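Local coordinates for protein rhomboid protease GlpG (Haemophilus influenzae, PDB 2NR9) that cleaves transmembrane segments of other proteins within the lipid bilayer, as an intramembrane serine protease of the rhomboid family using a serine-histidine dyad, at residues G9-I14 with M79-F84. The protein carries 2 engineered substitutions. Numbering follows the deposited sequence. Where two conformers were deposited one is given.
Sequences GKITLI and MIERTF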
loop_
_atom_site.group_PDB
_atom_site.type_symbol
_atom_site.label_atom_id
_atom_site.label_comp_id
_atom_site.label_asym_id
_atom_site.label_seq_id
_atom_site.Cartn_x
_atom_site.Cartn_y
_atom_site.Cartn_z
ATOM N N GLY A 9 -13.584 -6.520 -3.575
ATOM C CA GLY A 9 -13.927 -5.117 -3.419
ATOM C C GLY A 9 -13.777 -4.312 -4.691
ATOM O O GLY A 9 -12.867 -4.552 -5.488
ATOM N N LYS A 10 -14.664 -3.336 -4.865
ATOM C CA LYS A 10 -14.647 -2.467 -6.034
ATOM C C LYS A 10 -13.423 -1.543 -6.058
ATOM O O LYS A 10 -12.829 -1.326 -7.108
ATOM C CB LYS A 10 -15.943 -1.657 -6.115
ATOM C CG LYS A 10 -17.180 -2.511 -6.361
ATOM C CD LYS A 10 -18.446 -1.676 -6.365
ATOM C CE LYS A 10 -19.672 -2.546 -6.643
ATOM N NZ LYS A 10 -20.928 -1.745 -6.687
ATOM N N ILE A 11 -13.052 -1.001 -4.903
ATOM C CA ILE A 11 -11.883 -0.121 -4.827
ATOM C C ILE A 11 -10.591 -0.910 -5.086
ATOM O O ILE A 11 -9.728 -0.470 -5.844
ATOM C CB ILE A 11 -11.798 0.606 -3.476
ATOM C CG1 ILE A 11 -13.022 1.519 -3.279
ATOM C CG2 ILE A 11 -10.507 1.431 -3.391
ATOM C CD1 ILE A 11 -13.118 2.672 -4.288
ATOM N N THR A 12 -10.470 -2.074 -4.449
ATOM C CA THR A 12 -9.323 -2.960 -4.662
ATOM C C THR A 12 -9.163 -3.219 -6.153
ATOM O O THR A 12 -8.084 -3.036 -6.721
ATOM C CB THR A 12 -9.537 -4.331 -3.971
ATOM O OG1 THR A 12 -9.647 -4.148 -2.554
ATOM C CG2 THR A 12 -8.382 -5.264 -4.267
ATOM N N LEU A 13 -10.251 -3.656 -6.776
ATOM C CA LEU A 13 -10.273 -3.946 -8.200
ATOM C C LEU A 13 -9.896 -2.742 -9.050
ATOM O O LEU A 13 -9.090 -2.861 -9.961
ATOM C CB LEU A 13 -11.633 -4.512 -8.616
ATOM C CG LEU A 13 -11.855 -5.956 -8.162
ATOM C CD1 LEU A 13 -13.311 -6.355 -8.264
ATOM C CD2 LEU A 13 -10.972 -6.897 -8.973
ATOM N N ILE A 14 -10.482 -1.583 -8.756
ATOM C CA ILE A 14 -10.162 -0.365 -9.505
ATOM C C ILE A 14 -8.677 0.000 -9.421
ATOM O O ILE A 14 -8.070 0.399 -10.420
ATOM C CB ILE A 14 -10.998 0.847 -9.040
ATOM C CG1 ILE A 14 -12.445 0.722 -9.525
ATOM C CG2 ILE A 14 -10.391 2.137 -9.576
ATOM C CD1 ILE A 14 -13.320 1.910 -9.154
ATOM N N MET A 79 -9.194 -8.085 1.587
ATOM C CA MET A 79 -9.650 -8.435 2.935
ATOM C C MET A 79 -10.159 -7.200 3.656
ATOM O O MET A 79 -11.219 -7.230 4.275
ATOM C CB MET A 79 -8.526 -9.055 3.765
ATOM C CG MET A 79 -8.146 -10.457 3.377
ATOM S SD MET A 79 -7.010 -11.159 4.587
ATOM C CE MET A 79 -6.563 -12.698 3.769
ATOM N N ILE A 80 -9.362 -6.133 3.629
ATOM C CA ILE A 80 -9.732 -4.876 4.286
ATOM C C ILE A 80 -11.038 -4.330 3.733
ATOM O O ILE A 80 -11.946 -3.983 4.487
ATOM C CB ILE A 80 -8.623 -3.796 4.140
ATOM C CG1 ILE A 80 -7.373 -4.209 4.917
ATOM C CG2 ILE A 80 -9.123 -2.443 4.640
ATOM C CD1 ILE A 80 -6.263 -3.170 4.884
ATOM N N GLU A 81 -11.141 -4.262 2.412
ATOM C CA GLU A 81 -12.353 -3.749 1.794
ATOM C C GLU A 81 -13.586 -4.566 2.180
ATOM O O GLU A 81 -14.611 -4.009 2.571
ATOM C CB GLU A 81 -12.216 -3.687 0.278
ATOM C CG GLU A 81 -13.450 -3.133 -0.402
ATOM C CD GLU A 81 -13.156 -2.613 -1.781
ATOM O OE1 GLU A 81 -12.160 -3.059 -2.379
ATOM O OE2 GLU A 81 -13.919 -1.754 -2.268
ATOM N N ARG A 82 -13.478 -5.885 2.081
ATOM C CA ARG A 82 -14.601 -6.765 2.395
ATOM C C ARG A 82 -14.921 -6.815 3.882
ATOM O O ARG A 82 -16.035 -7.148 4.270
ATOM C CB ARG A 82 -14.351 -8.178 1.863
ATOM C CG ARG A 82 -14.516 -8.313 0.361
ATOM C CD ARG A 82 -14.314 -9.759 -0.105
ATOM N NE ARG A 82 -12.908 -10.165 -0.083
ATOM C CZ ARG A 82 -12.335 -10.850 0.902
ATOM N NH1 ARG A 82 -13.050 -11.233 1.953
ATOM N NH2 ARG A 82 -11.050 -11.173 0.826
ATOM N N THR A 83 -13.959 -6.440 4.714
ATOM C CA THR A 83 -14.153 -6.513 6.153
ATOM C C THR A 83 -14.516 -5.174 6.815
ATOM O O THR A 83 -15.393 -5.128 7.685
ATOM C CB THR A 83 -12.943 -7.156 6.846
ATOM O OG1 THR A 83 -12.647 -8.411 6.217
ATOM C CG2 THR A 83 -13.228 -7.385 8.316
ATOM N N PHE A 84 -13.889 -4.084 6.373
ATOM C CA PHE A 84 -14.134 -2.766 6.984
ATOM C C PHE A 84 -14.787 -1.726 6.056
ATOM O O PHE A 84 -15.088 -0.611 6.485
ATOM C CB PHE A 84 -12.838 -2.189 7.557
ATOM C CG PHE A 84 -12.075 -3.149 8.411
ATOM C CD1 PHE A 84 -11.004 -3.850 7.894
ATOM C CD2 PHE A 84 -12.437 -3.364 9.731
ATOM C CE1 PHE A 84 -10.304 -4.741 8.673
ATOM C CE2 PHE A 84 -11.745 -4.265 10.513
ATOM C CZ PHE A 84 -10.668 -4.944 9.986
#
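Glu-81 reaches out from the last turn of helix 63-84 and sets its carboxylate against the first turn of helix 10-27, where backbone N-H groups have no preceding turn to bond to. OE2 takes the N-H of Ile-11 at 2.9 Å on its syn side, the side of the other oxygen, with an N-H...O angle of 158°. OE1 carries two bonds: the N-H of Thr-12 comes in on the syn side at 2.8 Å, about 17° out of the carboxylate plane, while the hydroxyl OG1 of Thr-12 gives its proton nearly head-on to the same OE1 at 2.7 Å. With chi1 at -179°, Glu-81 points CG away from its own N, and the chain stays extended beyond it, which carries the acid across the gap between two nearly antiparallel helix segments whose axes pass 9.3 Å apart.

The tight part is at Gly-9, the N-cap residue: its CA sits 3.1 Å from CD of Glu-81 and 2.9 Å from OE1, so the carboxylate lies directly against the glycine backbone. Ser-86 hydrogen-bonds OE2 as well, and Leu-89 of helix 86-108 packs on both Glu-81 and Thr-12. The other side is loose. Lys-10, extended beyond CB, leads away from the acid, and exposed Arg-82 brings little more than CG near Gly-9 N, 4.4 Å off.

With both oxygens bonded at a helix N-terminus, the buried carboxylate is probably ionised, its charge favoured by the helix dipole; it ties together the ends of two helices predicted to lie at the cytoplasmic side of the membrane, well away from the catalytic dyad.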